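Local coordinates for WGR domain-containing protein (Bacteroides fragilis, PDB 2RA8) that is of unknown function but joins a WGR domain, a module often found in nucleic-acid-associated proteins, to a leucine-rich-repeat-like array of parallel strands, at residues A58-K62 and K63-E67; E70-A73 and K74-V78. All coordinates share one frame; numbering follows the deposited sequence.

Contact 1 (A58-K62 and K63-E67); sequences AEKTK and KGYVE
Tyr65 N reaches back to Lys60 O at 3.0 Å (N-H angle 155°), its donor tilted from the carbonyl plane, a bond that closes the end of helix 46-62. One residue earlier Gly64 N bonds Thr61 O at 3.1 Å, standing above the carbonyl plane. Lys63 N, by contrast, is shared weakly between the carbonyls of Glu59 and Lys60. A water donates to both Thr61 O and Tyr65 O and so bridges the departing chain to the last turn, while Thr61 OG1 bonds Ala58 O at 2.9 Å, entering from the same face of that carbonyl as Lys62 N.

Lys60 and Tyr65 run side by side, and Lys60 CD sits over one ring face, offset toward the CD2-CE2 rim and 4.0 Å from the centroid, in a CH-pi contact; the bend at chi2 (-67°) turns the lysine chain along the ring. The phenol OH finds Lys14, and Lys60 itself makes a cation-pi contact with Trp16. Glu59 and Lys63 lie alongside each other, with Glu59 OE2 3.5 Å from Lys63 CE but 4.5 Å from Lys63 NZ, too far for a salt bridge. The positive phi of Gly64 (107°), with two bonds back into the last turn, makes a Schellman motif, which ends the helix of the WGR domain and turns the chain into strand 66-67.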
loop_
_atom_site.group_PDB
_atom_site.type_symbol
_atom_site.label_atom_id
_atom_site.label_comp_id
_atom_site.label_asym_id
_atom_site.label_seq_id
_atom_site.Cartn_x
_atom_site.Cartn_y
_atom_site.Cartn_z
ATOM N N ALA A 58 5.355 -14.290 -18.954
ATOM C CA ALA A 58 4.516 -13.239 -19.534
ATOM C C ALA A 58 4.176 -12.198 -18.503
ATOM O O ALA A 58 4.194 -10.993 -18.779
ATOM C CB ALA A 58 3.229 -13.842 -20.107
ATOM N N GLU A 59 3.857 -12.664 -17.299
ATOM C CA GLU A 59 3.499 -11.783 -16.197
ATOM C C GLU A 59 4.648 -10.879 -15.785
ATOM O O GLU A 59 4.453 -9.688 -15.521
ATOM C CB GLU A 59 3.062 -12.623 -14.999
ATOM C CG GLU A 59 2.569 -11.827 -13.810
ATOM C CD GLU A 59 2.323 -12.714 -12.602
ATOM O OE1 GLU A 59 1.783 -13.825 -12.786
ATOM O OE2 GLU A 59 2.661 -12.299 -11.473
ATOM N N LYS A 60 5.850 -11.440 -15.720
ATOM C CA LYS A 60 7.030 -10.671 -15.329
ATOM C C LYS A 60 7.370 -9.602 -16.344
ATOM O O LYS A 60 7.641 -8.457 -15.981
ATOM C CB LYS A 60 8.245 -11.601 -15.135
ATOM C CG LYS A 60 8.171 -12.499 -13.884
ATOM C CD LYS A 60 8.255 -11.668 -12.600
ATOM C CE LYS A 60 7.818 -12.468 -11.371
ATOM N NZ LYS A 60 7.638 -11.578 -10.187
ATOM N N THR A 61 7.350 -9.958 -17.624
ATOM C CA THR A 61 7.679 -8.984 -18.658
ATOM C C THR A 61 6.637 -7.898 -18.709
ATOM O O THR A 61 6.950 -6.744 -19.010
ATOM C CB THR A 61 7.803 -9.645 -20.054
ATOM O OG1 THR A 61 6.589 -10.339 -20.372
ATOM C CG2 THR A 61 8.982 -10.620 -20.083
ATOM N N LYS A 62 5.392 -8.246 -18.398
ATOM C CA LYS A 62 4.328 -7.258 -18.416
ATOM C C LYS A 62 4.561 -6.282 -17.297
ATOM O O LYS A 62 4.156 -5.121 -17.380
ATOM C CB LYS A 62 2.944 -7.914 -18.244
ATOM C CG LYS A 62 1.783 -6.947 -18.486
ATOM C CD LYS A 62 0.408 -7.579 -18.276
ATOM C CE LYS A 62 0.088 -7.775 -16.799
ATOM N NZ LYS A 62 -1.319 -8.227 -16.582
ATOM N N LYS A 63 5.227 -6.741 -16.242
ATOM C CA LYS A 63 5.500 -5.879 -15.097
ATOM C C LYS A 63 6.751 -5.059 -15.267
ATOM O O LYS A 63 7.115 -4.291 -14.379
ATOM C CB LYS A 63 5.609 -6.701 -13.809
ATOM C CG LYS A 63 4.300 -7.341 -13.371
ATOM C CD LYS A 63 4.469 -8.107 -12.067
ATOM C CE LYS A 63 3.173 -8.799 -11.664
ATOM N NZ LYS A 63 2.053 -7.834 -11.483
ATOM N N GLY A 64 7.424 -5.213 -16.402
ATOM C CA GLY A 64 8.628 -4.434 -16.642
ATOM C C GLY A 64 9.949 -5.178 -16.551
ATOM O O GLY A 64 11.007 -4.588 -16.786
ATOM N N TYR A 65 9.908 -6.462 -16.202
ATOM C CA TYR A 65 11.136 -7.245 -16.121
ATOM C C TYR A 65 11.702 -7.402 -17.513
ATOM O O TYR A 65 10.965 -7.678 -18.461
ATOM C CB TYR A 65 10.848 -8.610 -15.508
ATOM C CG TYR A 65 10.860 -8.602 -14.003
ATOM C CD1 TYR A 65 12.003 -8.965 -13.299
ATOM C CD2 TYR A 65 9.735 -8.207 -13.282
ATOM C CE1 TYR A 65 12.024 -8.945 -11.914
ATOM C CE2 TYR A 65 9.747 -8.179 -11.899
ATOM C CZ TYR A 65 10.895 -8.552 -11.227
ATOM O OH TYR A 65 10.903 -8.539 -9.858
ATOM N N VAL A 66 13.010 -7.208 -17.649
ATOM C CA VAL A 66 13.670 -7.321 -18.947
ATOM C C VAL A 66 14.577 -8.510 -18.989
ATOM O O VAL A 66 15.474 -8.640 -18.148
ATOM C CB VAL A 66 14.510 -6.066 -19.258
ATOM C CG1 VAL A 66 15.142 -6.191 -20.648
ATOM C CG2 VAL A 66 13.630 -4.825 -19.177
ATOM N N GLU A 67 14.368 -9.385 -19.973
ATOM C CA GLU A 67 15.200 -10.580 -20.099
ATOM C C GLU A 67 16.636 -10.166 -20.299
ATOM O O GLU A 67 16.940 -9.334 -21.169
ATOM C CB GLU A 67 14.735 -11.451 -21.270
ATOM C CG GLU A 67 15.155 -12.902 -21.107
ATOM C CD GLU A 67 14.451 -13.849 -22.053
ATOM O OE1 GLU A 67 13.323 -13.533 -22.500
ATOM O OE2 GLU A 67 15.026 -14.927 -22.330
HETATM O O HOH W 1 9.237 -5.974 -19.849
#

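Contact 2 (E70-A73 and K74-V78); sequences EEVA and KEMKV
Lys74 can be followed outward over the carbonyl of Glu70, the residue one helical turn before it. Its CB lies 3.3 Å from Glu70 O, the same oxygen that accepts Lys74 N at 2.9 Å, and CG remains beside that oxygen. With CG placed beside the backbone N (chi1 -84°) and every later torsion extended, the chain runs back toward the start of the helix. CE then meets Glu70 OE2 at 3.1 Å, and NZ forms a salt bridge with the same oxygen at 3.4 Å. The two side chains cross at an angle, the glutamate reaching the lysine through a single carboxylate oxygen; that oxygen also has a long, weak ion pair with Lys2.

Beyond Lys74, Glu75 N bonds Val72 O and Met76 N bonds Ala73 O at 3.1 Å, each three residues back, both donors standing above their carbonyl planes. Met76, a selenomethionine, lays CG 4.2 Å from Val72 CG1 and brings SE to the CA of Ala73, whose methyl rests on Val4 and Val6 of strand 3-8. An i to i+4 salt bridge thus spans a short helix whose weakly bonded last turn includes i to i+3 bonds before the chain extends.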
loop_
_atom_site.group_PDB
_atom_site.type_symbol
_atom_site.label_atom_id
_atom_site.label_comp_id
_atom_site.label_asym_id
_atom_site.label_seq_id
_atom_site.Cartn_x
_atom_site.Cartn_y
_atom_site.Cartn_z
ATOM N N GLU A 70 22.282 -14.368 -18.391
ATOM C CA GLU A 70 22.644 -14.753 -17.028
ATOM C C GLU A 70 23.993 -14.222 -16.569
ATOM O O GLU A 70 24.117 -13.723 -15.449
ATOM C CB GLU A 70 22.636 -16.270 -16.883
ATOM C CG GLU A 70 22.398 -16.727 -15.458
ATOM C CD GLU A 70 22.493 -18.225 -15.305
ATOM O OE1 GLU A 70 22.169 -18.947 -16.273
ATOM O OE2 GLU A 70 22.877 -18.680 -14.208
ATOM N N GLU A 71 25.013 -14.307 -17.420
ATOM C CA GLU A 71 26.335 -13.827 -17.027
ATOM C C GLU A 71 26.329 -12.348 -16.733
ATOM O O GLU A 71 27.085 -11.873 -15.888
ATOM C CB GLU A 71 27.377 -14.144 -18.111
ATOM C CG GLU A 71 27.245 -13.331 -19.381
ATOM C CD GLU A 71 28.018 -13.955 -20.532
ATOM O OE1 GLU A 71 27.516 -14.933 -21.129
ATOM O OE2 GLU A 71 29.133 -13.481 -20.823
ATOM N N VAL A 72 25.477 -11.604 -17.428
ATOM C CA VAL A 72 25.382 -10.171 -17.201
ATOM C C VAL A 72 24.667 -9.890 -15.895
ATOM O O VAL A 72 25.197 -9.186 -15.037
ATOM C CB VAL A 72 24.647 -9.480 -18.366
ATOM C CG1 VAL A 72 24.313 -8.042 -18.008
ATOM C CG2 VAL A 72 25.521 -9.523 -19.607
ATOM N N ALA A 73 23.468 -10.446 -15.732
ATOM C CA ALA A 73 22.693 -10.238 -14.508
ATOM C C ALA A 73 23.465 -10.639 -13.278
ATOM O O ALA A 73 23.388 -9.973 -12.242
ATOM C CB ALA A 73 21.377 -11.016 -14.573
ATOM N N LYS A 74 24.206 -11.739 -13.375
ATOM C CA LYS A 74 25.004 -12.229 -12.253
ATOM C C LYS A 74 25.981 -11.204 -11.758
ATOM O O LYS A 74 26.247 -11.124 -10.566
ATOM C CB LYS A 74 25.802 -13.477 -12.645
ATOM C CG LYS A 74 25.047 -14.786 -12.554
ATOM C CD LYS A 74 25.974 -15.944 -12.905
ATOM C CE LYS A 74 25.264 -17.289 -12.828
ATOM N NZ LYS A 74 26.129 -18.395 -13.341
ATOM N N GLU A 75 26.541 -10.417 -12.668
ATOM C CA GLU A 75 27.511 -9.413 -12.267
ATOM C C GLU A 75 26.933 -8.043 -11.996
ATOM O O GLU A 75 27.651 -7.144 -11.575
ATOM C CB GLU A 75 28.613 -9.303 -13.323
ATOM C CG GLU A 75 29.379 -10.596 -13.529
ATOM C CD GLU A 75 29.958 -11.136 -12.237
ATOM O OE1 GLU A 75 30.683 -10.389 -11.549
ATOM O OE2 GLU A 75 29.690 -12.310 -11.907
HETATM N N MSE A 76 25.635 -7.864 -12.224
HETATM C CA MSE A 76 25.012 -6.568 -11.982
HETATM C C MSE A 76 24.896 -6.263 -10.507
HETATM O O MSE A 76 24.708 -7.162 -9.687
HETATM C CB MSE A 76 23.620 -6.510 -12.627
HETATM C CG MSE A 76 23.645 -6.429 -14.148
HETATM SE SE MSE A 76 21.858 -6.404 -14.944
HETATM C CE MSE A 76 21.404 -4.559 -14.565
ATOM N N LYS A 77 25.011 -4.984 -10.162
ATOM C CA LYS A 77 24.924 -4.558 -8.769
ATOM C C LYS A 77 23.811 -3.566 -8.596
ATOM O O LYS A 77 23.341 -2.979 -9.574
ATOM C CB LYS A 77 26.240 -3.900 -8.331
ATOM C CG LYS A 77 27.479 -4.777 -8.501
ATOM C CD LYS A 77 27.529 -5.898 -7.474
ATOM C CE LYS A 77 28.613 -6.900 -7.834
ATOM N NZ LYS A 77 29.910 -6.216 -8.106
ATOM N N VAL A 78 23.373 -3.384 -7.349
ATOM C CA VAL A 78 22.319 -2.418 -7.039
ATOM C C VAL A 78 22.825 -1.061 -7.478
ATOM O O VAL A 78 23.936 -0.670 -7.127
ATOM C CB VAL A 78 22.025 -2.363 -5.517
ATOM C CG1 VAL A 78 21.009 -1.275 -5.218
ATOM C CG2 VAL A 78 21.492 -3.709 -5.034
#

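Overall arrangement
Contacts 1 and 2 lie at the ends of two successive helices and leave them in different ways. Both are local and superficial, their centres about 17 Å apart, but contact 2 includes one buried residue, Ala73, whereas contact 1 has none. Contact 1 closes the long helix 46-62, contact 2 the short helix 70-75, and strand 66-67, an outermost strand of the antiparallel sheet, leads from one to the other. Both pack on strand 3-8, contact 1 through Thr61 and Tyr65, contact 2 through Glu70 and Ala73. Glycine, a bridging water and an aromatic ring distinguish contact 1; a salt bridge and a looser apolar touch between Val72 and selenomethionine Met76 distinguish contact 2, beyond which the chain continues to strand 80-83 of the parallel sheet.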